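PDB 2WSI: flavin adenine dinucleotide synthase from Saccharomyces cerevisiae, which catalyses the transfer of an adenylyl group from ATP to flavin mononucleotide, giving the coenzyme FAD and diphosphate. Local coordinates for residues 22-25 and 26-29; 196-199 and 200-203; 274-277 and 278-281; 286-289 and 290-294. All coordinates share one frame; numbering follows the deposited sequence.

Contact 1: 22-25 and 26-29; sequences QKSQ and IIAS
S24 and I27 meet through a capping bond: OG of S24 accepts the backbone N-H of I27 at 2.9 Å, in an almost straight bond (171° at the hydrogen). The hydroxyl reaches it because OG stands anti to the serine's own N (chi1 177°), beside the carbonyl carbon and over the first turn. Two backbone bonds follow behind it. A28 N donates to S24 O at 3.2 Å, and S29 N to Q25 O at 2.9 Å, so S24 gives both its hydroxyl and its carbonyl oxygen to N-H groups. This is a serine N-cap at the start of helix 25-45, with 22-24 as the incoming loop. The hydroxyl occupies one of the first-turn N-H groups, which have no preceding carbonyl to bond to, and its partial negative charge probably suits the positive end of the helix dipole. Van der Waals contact adds to the cap: CG1 of I27 lies alongside the serine, 3.6 Å from S24 CB, and CB of I26 packs against the hydroxyl, 3.7 Å from S24 OG. The two isoleucines also reach E250 on helix 248-252 and S204 on helix 199-209. The hydroxyl of S29 turns instead to the side-chain amide of N201.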
ATOM      1  N   GLN A  22      10.351 -14.982  15.884  1.00 45.06           N
ATOM      2  CA  GLN A  22       9.192 -15.448  16.626  1.00 42.33           C
ATOM      3  C   GLN A  22       8.700 -16.756  16.047  1.00 46.60           C
ATOM      4  O   GLN A  22       8.845 -17.018  14.856  1.00 50.01           O
ATOM      5  CB  GLN A  22       8.057 -14.422  16.564  1.00 48.03           C
ATOM      6  CG  GLN A  22       8.078 -13.376  17.669  1.00 37.37           C
ATOM      7  CD  GLN A  22       7.844 -13.974  19.052  1.00 49.69           C
ATOM      8  OE1 GLN A  22       8.554 -13.651  20.012  1.00 44.26           O
ATOM      9  NE2 GLN A  22       6.841 -14.846  19.163  1.00 38.65           N
ATOM     10  N   LYS A  23       8.125 -17.584  16.904  1.00 47.22           N
ATOM     11  CA  LYS A  23       7.373 -18.732  16.448  1.00 43.54           C
ATOM     12  C   LYS A  23       6.135 -18.169  15.789  1.00 45.92           C
ATOM     13  O   LYS A  23       5.306 -17.550  16.469  1.00 33.83           O
ATOM     14  CB  LYS A  23       6.966 -19.593  17.640  1.00 51.23           C
ATOM     15  CG  LYS A  23       6.281 -20.893  17.277  1.00 47.69           C
ATOM     16  CD  LYS A  23       7.152 -22.106  17.589  1.00 50.66           C
ATOM     17  CE  LYS A  23       8.273 -22.294  16.575  1.00 52.51           C
ATOM     18  NZ  LYS A  23       8.915 -23.635  16.721  1.00 52.61           N
ATOM     19  N   SER A  24       6.004 -18.368  14.479  1.00 38.94           N
ATOM     20  CA  SER A  24       4.875 -17.804  13.745  1.00 37.14           C
ATOM     21  C   SER A  24       4.916 -18.172  12.271  1.00 29.10           C
ATOM     22  O   SER A  24       5.873 -17.855  11.571  1.00 27.56           O
ATOM     23  CB  SER A  24       4.865 -16.276  13.886  1.00 36.17           C
ATOM     24  OG  SER A  24       3.817 -15.687  13.133  1.00 26.79           O
ATOM     25  N   GLN A  25       3.872 -18.837  11.800  1.00 20.92           N
ATOM     26  CA  GLN A  25       3.745 -19.077  10.376  1.00 22.64           C
ATOM     27  C   GLN A  25       3.533 -17.729   9.671  1.00 22.56           C
ATOM     28  O   GLN A  25       4.026 -17.511   8.571  1.00 17.08           O
ATOM     29  CB  GLN A  25       2.592 -20.046  10.094  1.00 30.21           C
ATOM     30  CG  GLN A  25       2.846 -21.449  10.677  1.00 36.48           C
ATOM     31  CD  GLN A  25       1.565 -22.256  10.896  1.00 49.79           C
ATOM     32  OE1 GLN A  25       0.996 -22.816   9.955  1.00 47.62           O
ATOM     33  NE2 GLN A  25       1.118 -22.332  12.153  1.00 50.82           N
ATOM     34  N   ILE A  26       2.802 -16.829  10.320  1.00 20.33           N
ATOM     35  CA  ILE A  26       2.460 -15.559   9.694  1.00 23.27           C
ATOM     36  C   ILE A  26       3.722 -14.733   9.513  1.00 16.52           C
ATOM     37  O   ILE A  26       3.981 -14.231   8.413  1.00 18.07           O
ATOM     38  CB  ILE A  26       1.413 -14.786  10.503  1.00 22.60           C
ATOM     39  CG1 ILE A  26       0.036 -15.426  10.345  1.00 21.12           C
ATOM     40  CG2 ILE A  26       1.311 -13.320  10.033  1.00 19.71           C
ATOM     41  CD1 ILE A  26      -0.907 -14.932  11.404  1.00 20.59           C
ATOM     42  N   ILE A  27       4.524 -14.618  10.568  1.00 19.95           N
ATOM     43  CA  ILE A  27       5.733 -13.813  10.483  1.00 22.68           C
ATOM     44  C   ILE A  27       6.678 -14.392   9.459  1.00 20.40           C
ATOM     45  O   ILE A  27       7.231 -13.648   8.645  1.00 17.65           O
ATOM     46  CB  ILE A  27       6.481 -13.660  11.831  1.00 25.33           C
ATOM     47  CG1 ILE A  27       5.604 -12.944  12.868  1.00 27.10           C
ATOM     48  CG2 ILE A  27       7.772 -12.845  11.635  1.00 20.49           C
ATOM     49  CD1 ILE A  27       4.841 -11.787  12.307  1.00 34.23           C
ATOM     50  N   ALA A  28       6.875 -15.707   9.480  1.00 23.11           N
ATOM     51  CA  ALA A  28       7.830 -16.328   8.546  1.00 25.01           C
ATOM     52  C   ALA A  28       7.350 -16.185   7.099  1.00 16.99           C
ATOM     53  O   ALA A  28       8.135 -15.952   6.193  1.00 15.78           O
ATOM     54  CB  ALA A  28       8.050 -17.812   8.894  1.00 23.59           C
ATOM     55  N   SER A  29       6.051 -16.363   6.892  1.00 13.05           N
ATOM     56  CA  SER A  29       5.462 -16.171   5.578  1.00 19.07           C
ATOM     57  C   SER A  29       5.686 -14.731   5.072  1.00 13.00           C
ATOM     58  O   SER A  29       5.958 -14.503   3.901  1.00 13.50           O
ATOM     59  CB  SER A  29       3.969 -16.417   5.666  1.00 20.28           C
ATOM     60  OG  SER A  29       3.349 -16.032   4.479  1.00 17.85           O
TER

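Contact 2: 196-199 and 200-203; sequences HWDL and TNIW
One carboxylate oxygen of D198 takes two donors of the next helix. Its OD1 accepts from the hydroxyl of T200 (OG1, 2.7 Å) and from the backbone N of N201 (3.0 Å). The two donors arrive differently: the amide N-H comes nearly along the C-O axis, whereas the threonine hydroxyl sits 37° above the carboxylate plane. With chi1 at 66°, the D198 carboxylate folds back over the turn that it caps. This N-cap side, with D198 and T200 partly exposed and H196 exposed, is the looser half. The other half is tightly packed. CE3 of W197 lies 3.4 Å from CB of N201 and 3.5 Å from CD1 of I202, both meeting the indole obliquely. Two residues further along, L199 and W203 lie side by side, pointing the same way, with CD1 of L199 3.4 Å from NE1 of W203. In the backbone, I202 N donates to D198 O and W203 N to L199 O, the first regular bonds of the helix. The tryptophans carry the contact into the core: W197 is wedged between helices 25-45 and 64-87, bonded through NE1 to T37, while W203 meets Y217 edge-to-face and helix 199-209 leads on from the loop after strand 189-191.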
ATOM      1  N   HIS A 196       2.239 -11.657  -4.759  1.00 13.85           N
ATOM      2  CA  HIS A 196       2.131 -12.893  -3.957  1.00 13.29           C
ATOM      3  C   HIS A 196       1.821 -12.642  -2.477  1.00 19.99           C
ATOM      4  O   HIS A 196       1.813 -13.572  -1.667  1.00 17.58           O
ATOM      5  CB  HIS A 196       3.417 -13.713  -4.100  1.00 13.63           C
ATOM      6  CG  HIS A 196       3.794 -13.972  -5.523  1.00 21.42           C
ATOM      7  ND1 HIS A 196       2.947 -14.607  -6.407  1.00 31.22           N
ATOM      8  CD2 HIS A 196       4.890 -13.618  -6.237  1.00 19.81           C
ATOM      9  CE1 HIS A 196       3.517 -14.663  -7.599  1.00 23.01           C
ATOM     10  NE2 HIS A 196       4.703 -14.087  -7.516  1.00 38.68           N
ATOM     11  N   TRP A 197       1.539 -11.392  -2.112  1.00  9.91           N
ATOM     12  CA  TRP A 197       1.169 -11.100  -0.731  1.00 10.42           C
ATOM     13  C   TRP A 197      -0.258 -11.535  -0.414  1.00 14.85           C
ATOM     14  O   TRP A 197      -1.200 -11.269  -1.177  1.00 14.64           O
ATOM     15  CB  TRP A 197       1.326  -9.579  -0.467  1.00  9.54           C
ATOM     16  CG  TRP A 197       2.731  -9.234  -0.213  1.00  5.65           C
ATOM     17  CD1 TRP A 197       3.783  -9.346  -1.087  1.00 12.72           C
ATOM     18  CD2 TRP A 197       3.265  -8.678   0.990  1.00  9.24           C
ATOM     19  NE1 TRP A 197       4.946  -8.898  -0.485  1.00  9.71           N
ATOM     20  CE2 TRP A 197       4.645  -8.479   0.786  1.00  7.21           C
ATOM     21  CE3 TRP A 197       2.699  -8.304   2.224  1.00  5.77           C
ATOM     22  CZ2 TRP A 197       5.468  -7.973   1.767  1.00  6.77           C
ATOM     23  CZ3 TRP A 197       3.508  -7.793   3.182  1.00  8.01           C
ATOM     24  CH2 TRP A 197       4.885  -7.615   2.953  1.00  9.95           C
ATOM     25  N   ASP A 198      -0.458 -12.174   0.725  1.00 10.41           N
ATOM     26  CA  ASP A 198      -1.829 -12.417   1.147  1.00 14.47           C
ATOM     27  C   ASP A 198      -2.234 -11.476   2.263  1.00 10.43           C
ATOM     28  O   ASP A 198      -1.429 -10.653   2.748  1.00  8.41           O
ATOM     29  CB  ASP A 198      -2.076 -13.892   1.516  1.00 20.51           C
ATOM     30  CG  ASP A 198      -1.313 -14.342   2.743  1.00 25.25           C
ATOM     31  OD1 ASP A 198      -1.038 -13.525   3.663  1.00 23.94           O
ATOM     32  OD2 ASP A 198      -0.985 -15.551   2.787  1.00 32.53           O
ATOM     33  N   LEU A 199      -3.505 -11.560   2.644  1.00 10.66           N
ATOM     34  CA  LEU A 199      -4.088 -10.566   3.541  1.00 12.44           C
ATOM     35  C   LEU A 199      -3.380 -10.583   4.898  1.00 12.58           C
ATOM     36  O   LEU A 199      -3.132  -9.542   5.503  1.00  8.91           O
ATOM     37  CB  LEU A 199      -5.585 -10.820   3.685  1.00 11.75           C
ATOM     38  CG  LEU A 199      -6.344  -9.849   4.586  1.00 15.25           C
ATOM     39  CD1 LEU A 199      -6.069  -8.387   4.167  1.00 14.13           C
ATOM     40  CD2 LEU A 199      -7.859 -10.183   4.527  1.00 14.36           C
ATOM     41  N   THR A 200      -3.021 -11.764   5.378  1.00  9.51           N
ATOM     42  CA  THR A 200      -2.336 -11.828   6.668  1.00 11.79           C
ATOM     43  C   THR A 200      -0.950 -11.166   6.601  1.00 11.59           C
ATOM     44  O   THR A 200      -0.505 -10.568   7.583  1.00  9.88           O
ATOM     45  CB  THR A 200      -2.181 -13.302   7.185  1.00 17.44           C
ATOM     46  OG1 THR A 200      -1.422 -14.059   6.247  1.00 22.79           O
ATOM     47  CG2 THR A 200      -3.539 -13.958   7.331  1.00 13.08           C
ATOM     48  N   ASN A 201      -0.259 -11.307   5.473  1.00  8.12           N
ATOM     49  CA  ASN A 201       1.052 -10.681   5.323  1.00 10.50           C
ATOM     50  C   ASN A 201       0.881  -9.160   5.357  1.00 10.19           C
ATOM     51  O   ASN A 201       1.675  -8.461   5.973  1.00  8.46           O
ATOM     52  CB  ASN A 201       1.699 -11.029   3.999  1.00  9.41           C
ATOM     53  CG  ASN A 201       1.960 -12.526   3.815  1.00 17.30           C
ATOM     54  OD1 ASN A 201       2.453 -13.254   4.693  1.00 15.50           O
ATOM     55  ND2 ASN A 201       1.655 -12.975   2.637  1.00  9.44           N
ATOM     56  N   ILE A 202      -0.174  -8.669   4.713  1.00  6.93           N
ATOM     57  CA  ILE A 202      -0.377  -7.226   4.608  1.00  9.64           C
ATOM     58  C   ILE A 202      -0.560  -6.642   6.024  1.00 10.81           C
ATOM     59  O   ILE A 202       0.159  -5.727   6.429  1.00  8.66           O
ATOM     60  CB  ILE A 202      -1.579  -6.906   3.700  1.00  9.78           C
ATOM     61  CG1 ILE A 202      -1.236  -7.234   2.227  1.00  8.32           C
ATOM     62  CG2 ILE A 202      -1.976  -5.418   3.864  1.00  6.85           C
ATOM     63  CD1 ILE A 202      -0.112  -6.295   1.634  1.00 10.72           C
ATOM     64  N   TRP A 203      -1.484  -7.203   6.804  1.00  8.10           N
ATOM     65  CA  TRP A 203      -1.734  -6.652   8.131  1.00 11.62           C
ATOM     66  C   TRP A 203      -0.530  -6.840   9.063  1.00 12.32           C
ATOM     67  O   TRP A 203      -0.211  -5.958   9.860  1.00  8.85           O
ATOM     68  CB  TRP A 203      -2.938  -7.305   8.808  1.00 13.48           C
ATOM     69  CG  TRP A 203      -4.295  -7.061   8.205  1.00 12.71           C
ATOM     70  CD1 TRP A 203      -5.222  -8.011   7.904  1.00 13.57           C
ATOM     71  CD2 TRP A 203      -4.903  -5.794   7.885  1.00 16.44           C
ATOM     72  NE1 TRP A 203      -6.367  -7.417   7.402  1.00 12.76           N
ATOM     73  CE2 TRP A 203      -6.197  -6.064   7.385  1.00 16.52           C
ATOM     74  CE3 TRP A 203      -4.488  -4.468   7.981  1.00 15.89           C
ATOM     75  CZ2 TRP A 203      -7.069  -5.050   6.971  1.00 18.92           C
ATOM     76  CZ3 TRP A 203      -5.373  -3.452   7.554  1.00 14.08           C
ATOM     77  CH2 TRP A 203      -6.626  -3.760   7.049  1.00 17.85           C
TER

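Contact 3: 274-277 and 278-281; sequences VVDK and ERFS
E278 donates its backbone N to V274 O at 3.0 Å, a regular helical bond, and its side chain bends at chi2 to bring OE1 back beside V275 O. Those two oxygens are both acceptors, so their nearness is not a bond. R279 comes next. Its N bonds V275 O, while the side chain turns at chi3 (-82°) to set NH1 2.8 Å from OD1 of D276, a salt bridge between residues three apart. NH1 approaches OD1 nearly along the C-O axis, yet the carboxylate and guanidinium planes stand 63° apart, so one nitrogen meets one oxygen rather than forming a flat paired bridge. OD2 of D276 is satisfied separately by T115. F280 uses D276 twice: its N bonds D276 O at 2.9 Å, and the same oxygen lies 3.0 Å above the ring plane, offset toward the rim, with CB of D276 3.8 Å from CE2. With an alanine here, D276 O and CB would probably lose the ring they lie against, and F221 its partner. S281 follows, both its N and its OG bonding E278 O. Outside the short helix 274-279, V275, D276 and R279 press on P114 at the start of helix 114-126, and F280 meets F221.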
ATOM      1  N   VAL A 274     -15.108  14.642   8.970  1.00 25.94           N
ATOM      2  CA  VAL A 274     -16.438  14.770   9.575  1.00 21.37           C
ATOM      3  C   VAL A 274     -17.476  14.235   8.605  1.00 26.22           C
ATOM      4  O   VAL A 274     -18.338  13.453   9.007  1.00 28.48           O
ATOM      5  CB  VAL A 274     -16.792  16.210  10.084  1.00 29.51           C
ATOM      6  CG1 VAL A 274     -15.800  16.651  11.151  1.00 38.33           C
ATOM      7  CG2 VAL A 274     -16.823  17.219   8.962  1.00 41.37           C
ATOM      8  N   VAL A 275     -17.373  14.589   7.326  1.00 20.90           N
ATOM      9  CA  VAL A 275     -18.356  14.076   6.370  1.00 23.89           C
ATOM     10  C   VAL A 275     -18.434  12.547   6.437  1.00 27.40           C
ATOM     11  O   VAL A 275     -19.522  11.963   6.420  1.00 22.20           O
ATOM     12  CB  VAL A 275     -18.109  14.575   4.917  1.00 22.21           C
ATOM     13  CG1 VAL A 275     -16.822  14.046   4.366  1.00 32.04           C
ATOM     14  CG2 VAL A 275     -19.248  14.150   4.013  1.00 32.57           C
ATOM     15  N   ASP A 276     -17.288  11.875   6.540  1.00 23.50           N
ATOM     16  CA  ASP A 276     -17.332  10.413   6.590  1.00 24.01           C
ATOM     17  C   ASP A 276     -17.909   9.911   7.903  1.00 25.97           C
ATOM     18  O   ASP A 276     -18.541   8.852   7.951  1.00 20.86           O
ATOM     19  CB  ASP A 276     -15.944   9.814   6.344  1.00 17.84           C
ATOM     20  CG  ASP A 276     -15.564   9.869   4.907  1.00 24.34           C
ATOM     21  OD1 ASP A 276     -16.485   9.889   4.055  1.00 19.65           O
ATOM     22  OD2 ASP A 276     -14.355   9.883   4.609  1.00 19.50           O
ATOM     23  N   LYS A 277     -17.679  10.659   8.974  1.00 22.94           N
ATOM     24  CA  LYS A 277     -18.247  10.306  10.269  1.00 32.45           C
ATOM     25  C   LYS A 277     -19.789  10.307  10.208  1.00 28.21           C
ATOM     26  O   LYS A 277     -20.442   9.457  10.824  1.00 27.66           O
ATOM     27  CB  LYS A 277     -17.748  11.266  11.353  1.00 34.79           C
ATOM     28  CG  LYS A 277     -16.286  11.070  11.760  1.00 37.94           C
ATOM     29  CD  LYS A 277     -15.965  11.882  13.026  1.00 37.42           C
ATOM     30  CE  LYS A 277     -14.456  11.979  13.298  1.00 41.40           C
ATOM     31  NZ  LYS A 277     -14.130  13.141  14.179  1.00 48.32           N
ATOM     32  N   GLU A 278     -20.355  11.253   9.460  1.00 27.40           N
ATOM     33  CA  GLU A 278     -21.811  11.322   9.264  1.00 32.88           C
ATOM     34  C   GLU A 278     -22.254  10.087   8.509  1.00 38.93           C
ATOM     35  O   GLU A 278     -23.160   9.364   8.926  1.00 34.48           O
ATOM     36  CB  GLU A 278     -22.188  12.576   8.465  1.00 27.31           C
ATOM     37  CG  GLU A 278     -23.501  12.455   7.646  1.00 44.16           C
ATOM     38  CD  GLU A 278     -23.335  11.777   6.259  1.00 51.59           C
ATOM     39  OE1 GLU A 278     -22.402  12.138   5.489  1.00 44.11           O
ATOM     40  OE2 GLU A 278     -24.168  10.894   5.926  1.00 44.43           O
ATOM     41  N   ARG A 279     -21.572   9.858   7.395  1.00 30.82           N
ATOM     42  CA  ARG A 279     -21.861   8.773   6.473  1.00 33.70           C
ATOM     43  C   ARG A 279     -21.797   7.420   7.174  1.00 33.52           C
ATOM     44  O   ARG A 279     -22.524   6.489   6.819  1.00 37.49           O
ATOM     45  CB  ARG A 279     -20.855   8.872   5.327  1.00 32.68           C
ATOM     46  CG  ARG A 279     -20.773   7.723   4.369  1.00 38.68           C
ATOM     47  CD  ARG A 279     -19.693   8.027   3.313  1.00 33.33           C
ATOM     48  NE  ARG A 279     -20.189   8.879   2.233  1.00 42.03           N
ATOM     49  CZ  ARG A 279     -19.713  10.080   1.902  1.00 44.98           C
ATOM     50  NH1 ARG A 279     -18.682  10.629   2.546  1.00 29.51           N
ATOM     51  NH2 ARG A 279     -20.268  10.731   0.890  1.00 39.10           N
ATOM     52  N   PHE A 280     -20.958   7.321   8.199  1.00 27.20           N
ATOM     53  CA  PHE A 280     -20.777   6.064   8.920  1.00 29.01           C
ATOM     54  C   PHE A 280     -21.587   5.982  10.212  1.00 33.98           C
ATOM     55  O   PHE A 280     -21.501   4.977  10.921  1.00 35.62           O
ATOM     56  CB  PHE A 280     -19.306   5.856   9.280  1.00 32.41           C
ATOM     57  CG  PHE A 280     -18.378   5.837   8.098  1.00 30.76           C
ATOM     58  CD1 PHE A 280     -18.822   5.451   6.846  1.00 32.31           C
ATOM     59  CD2 PHE A 280     -17.038   6.161   8.264  1.00 34.82           C
ATOM     60  CE1 PHE A 280     -17.948   5.424   5.765  1.00 33.11           C
ATOM     61  CE2 PHE A 280     -16.164   6.138   7.204  1.00 20.05           C
ATOM     62  CZ  PHE A 280     -16.621   5.766   5.946  1.00 33.88           C
ATOM     63  N   SER A 281     -22.348   7.023  10.549  1.00 25.83           N
ATOM     64  CA  SER A 281     -23.131   6.973  11.782  1.00 32.04           C
ATOM     65  C   SER A 281     -24.145   5.832  11.714  1.00 39.06           C
ATOM     66  O   SER A 281     -24.379   5.156  12.707  1.00 36.55           O
ATOM     67  CB  SER A 281     -23.825   8.311  12.076  1.00 42.69           C
ATOM     68  OG  SER A 281     -24.961   8.520  11.251  1.00 48.43           O
TER

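Contact 4: 286-289 and 290-294; sequences NYYP and GWYLV
P289 lies between two aromatic side chains of the following turn. Its CB sits over the face of W291, 3.4 Å from the centroid of the six-membered ring and only 15° off the normal, a direct CH-pi contact. CD of P289 touches CD2 of Y292 at 3.8 Å, proline and tyrosine lying side by side. Y288 adds to the group: its CD1 stands over the centre of the Y292 ring, and the two rings, centroids 5.0 Å apart, are inclined obliquely at 46°. The backbone sets these groups in place. Y292 N donates to P289 O at 3.0 Å, and L293 N to G290 O at 2.8 Å; two successive bonds spanning three residues make 290-292 a short 3-10 turn. P289 O also lies at the edge of the Y292 ring, near its plane. W291 takes a chi1 of 49°, with CG between its own N and carbonyl carbon, and this folds the indole back over the proline. A serine in its place would probably leave P289 CB without the aromatic face it rests on, and strip W203 and L207 of a packing partner. Further out, K238 makes a cation-pi contact with Y288, and backbone bonds tie Y288 to L236 and G290 to Y217. The side chain of R300, which binds FAD, is about 8 Å from that of L293. The turn thus fastens this late loop, downstream of helix 274-279, to helix 199-209: W291 rests on W203 and L207, and L293 on L199.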
ATOM      1  N   ASN A 286     -20.395  -0.655  15.141  1.00 41.50           N
ATOM      2  CA  ASN A 286     -20.724  -2.071  15.266  1.00 42.16           C
ATOM      3  C   ASN A 286     -19.784  -2.990  14.477  1.00 34.42           C
ATOM      4  O   ASN A 286     -20.166  -4.114  14.142  1.00 27.64           O
ATOM      5  CB  ASN A 286     -22.165  -2.323  14.803  1.00 36.11           C
ATOM      6  CG  ASN A 286     -22.654  -3.752  15.128  1.00 40.05           C
ATOM      7  OD1 ASN A 286     -22.299  -4.327  16.163  1.00 37.91           O
ATOM      8  ND2 ASN A 286     -23.468  -4.322  14.233  1.00 42.27           N
ATOM      9  N   TYR A 287     -18.570  -2.518  14.169  1.00 35.70           N
ATOM     10  CA  TYR A 287     -17.617  -3.314  13.380  1.00 28.48           C
ATOM     11  C   TYR A 287     -16.225  -3.403  13.998  1.00 29.10           C
ATOM     12  O   TYR A 287     -15.665  -2.401  14.436  1.00 29.16           O
ATOM     13  CB  TYR A 287     -17.476  -2.744  11.969  1.00 28.17           C
ATOM     14  CG  TYR A 287     -18.711  -2.869  11.133  1.00 24.08           C
ATOM     15  CD1 TYR A 287     -18.903  -3.977  10.309  1.00 26.61           C
ATOM     16  CD2 TYR A 287     -19.705  -1.892  11.172  1.00 28.12           C
ATOM     17  CE1 TYR A 287     -20.045  -4.116   9.526  1.00 27.44           C
ATOM     18  CE2 TYR A 287     -20.860  -2.015  10.388  1.00 39.13           C
ATOM     19  CZ  TYR A 287     -21.025  -3.137   9.576  1.00 38.38           C
ATOM     20  OH  TYR A 287     -22.151  -3.273   8.792  1.00 34.57           O
ATOM     21  N   TYR A 288     -15.677  -4.615  14.030  1.00 22.39           N
ATOM     22  CA  TYR A 288     -14.271  -4.818  14.324  1.00 23.43           C
ATOM     23  C   TYR A 288     -13.412  -4.162  13.235  1.00 15.52           C
ATOM     24  O   TYR A 288     -13.811  -4.087  12.088  1.00 20.35           O
ATOM     25  CB  TYR A 288     -13.932  -6.304  14.364  1.00 22.58           C
ATOM     26  CG  TYR A 288     -14.465  -7.038  15.584  1.00 29.14           C
ATOM     27  CD1 TYR A 288     -13.682  -7.187  16.723  1.00 35.78           C
ATOM     28  CD2 TYR A 288     -15.726  -7.608  15.580  1.00 29.27           C
ATOM     29  CE1 TYR A 288     -14.144  -7.869  17.834  1.00 42.88           C
ATOM     30  CE2 TYR A 288     -16.205  -8.300  16.695  1.00 30.68           C
ATOM     31  CZ  TYR A 288     -15.412  -8.420  17.815  1.00 43.24           C
ATOM     32  OH  TYR A 288     -15.877  -9.097  18.920  1.00 54.01           O
ATOM     33  N   PRO A 289     -12.229  -3.692  13.611  1.00 14.25           N
ATOM     34  CA  PRO A 289     -11.274  -3.138  12.640  1.00 16.97           C
ATOM     35  C   PRO A 289     -10.930  -4.158  11.562  1.00 14.88           C
ATOM     36  O   PRO A 289     -11.020  -5.360  11.797  1.00 12.99           O
ATOM     37  CB  PRO A 289     -10.046  -2.829  13.499  1.00 14.82           C
ATOM     38  CG  PRO A 289     -10.611  -2.538  14.853  1.00 23.96           C
ATOM     39  CD  PRO A 289     -11.807  -3.475  15.000  1.00 17.79           C
ATOM     40  N   GLY A 290     -10.518  -3.669  10.395  1.00 13.60           N
ATOM     41  CA  GLY A 290     -10.225  -4.526   9.257  1.00 13.73           C
ATOM     42  C   GLY A 290      -9.219  -5.624   9.556  1.00 12.00           C
ATOM     43  O   GLY A 290      -9.284  -6.699   8.969  1.00 13.48           O
ATOM     44  N   TRP A 291      -8.273  -5.350  10.446  1.00 11.61           N
ATOM     45  CA  TRP A 291      -7.190  -6.293  10.711  1.00 14.69           C
ATOM     46  C   TRP A 291      -7.675  -7.499  11.535  1.00 16.05           C
ATOM     47  O   TRP A 291      -6.898  -8.392  11.880  1.00 14.14           O
ATOM     48  CB  TRP A 291      -5.984  -5.595  11.381  1.00 15.46           C
ATOM     49  CG  TRP A 291      -6.283  -4.709  12.579  1.00 13.27           C
ATOM     50  CD1 TRP A 291      -6.292  -5.079  13.901  1.00 16.03           C
ATOM     51  CD2 TRP A 291      -6.538  -3.306  12.557  1.00 14.19           C
ATOM     52  NE1 TRP A 291      -6.587  -3.994  14.696  1.00 11.97           N
ATOM     53  CE2 TRP A 291      -6.733  -2.892  13.897  1.00 16.73           C
ATOM     54  CE3 TRP A 291      -6.651  -2.354  11.531  1.00 19.78           C
ATOM     55  CZ2 TRP A 291      -7.027  -1.573  14.237  1.00 17.68           C
ATOM     56  CZ3 TRP A 291      -6.940  -1.036  11.877  1.00 13.10           C
ATOM     57  CH2 TRP A 291      -7.118  -0.663  13.217  1.00 18.10           C
ATOM     58  N   TYR A 292      -8.969  -7.524  11.819  1.00 14.63           N
ATOM     59  CA  TYR A 292      -9.613  -8.730  12.361  1.00 17.11           C
ATOM     60  C   TYR A 292     -10.077  -9.669  11.254  1.00 20.95           C
ATOM     61  O   TYR A 292     -10.563 -10.772  11.538  1.00 20.01           O
ATOM     62  CB  TYR A 292     -10.812  -8.373  13.261  1.00 13.88           C
ATOM     63  CG  TYR A 292     -10.387  -7.991  14.649  1.00 20.02           C
ATOM     64  CD1 TYR A 292     -10.444  -8.903  15.692  1.00 23.41           C
ATOM     65  CD2 TYR A 292      -9.890  -6.724  14.910  1.00 25.05           C
ATOM     66  CE1 TYR A 292     -10.025  -8.551  16.974  1.00 27.09           C
ATOM     67  CE2 TYR A 292      -9.475  -6.359  16.188  1.00 25.71           C
ATOM     68  CZ  TYR A 292      -9.545  -7.274  17.206  1.00 23.73           C
ATOM     69  OH  TYR A 292      -9.118  -6.896  18.446  1.00 26.86           O
ATOM     70  N   LEU A 293      -9.955  -9.246   9.997  1.00  8.90           N
ATOM     71  CA  LEU A 293     -10.200 -10.172   8.902  1.00 14.89           C
ATOM     72  C   LEU A 293      -8.889 -10.747   8.334  1.00 21.38           C
ATOM     73  O   LEU A 293      -7.973 -10.003   7.965  1.00 16.76           O
ATOM     74  CB  LEU A 293     -10.998  -9.516   7.795  1.00 10.33           C
ATOM     75  CG  LEU A 293     -11.405 -10.532   6.735  1.00 14.87           C
ATOM     76  CD1 LEU A 293     -12.772 -11.105   7.108  1.00 24.48           C
ATOM     77  CD2 LEU A 293     -11.447  -9.934   5.345  1.00 18.45           C
ATOM     78  N   VAL A 294      -8.786 -12.078   8.281  1.00 12.10           N
ATOM     79  CA  VAL A 294      -7.608 -12.718   7.675  1.00 11.89           C
ATOM     80  C   VAL A 294      -7.973 -13.621   6.512  1.00 18.34           C
ATOM     81  O   VAL A 294      -7.098 -14.118   5.817  1.00 17.10           O
ATOM     82  CB  VAL A 294      -6.761 -13.536   8.670  1.00 18.01           C
ATOM     83  CG1 VAL A 294      -5.998 -12.601   9.603  1.00 17.36           C
ATOM     84  CG2 VAL A 294      -7.604 -14.569   9.453  1.00 19.46           C
TER

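In the fold
Along the chain the contacts come in series, and helix 199-209 joins three of them. Contact 1 starts helix 25-45 and lies with its centre about 12 Å from that of contact 2, touching it where S29 reaches N201. Contact 2, the most buried, starts helix 199-209 in the reductase-like domain, where the side chain of I202 is about 9 Å from bound FAD. Contact 4, about 15 Å on between centres, meets another flank of the helix through a weak bond from W203 NE1 to L293 O. Contact 3 is peripheral, its centre about 18 Å from that of contact 4 and about 37 Å from that of contact 1. Helix 25-45 and the C-terminal loop thus both pack against the nucleotide-binding domain.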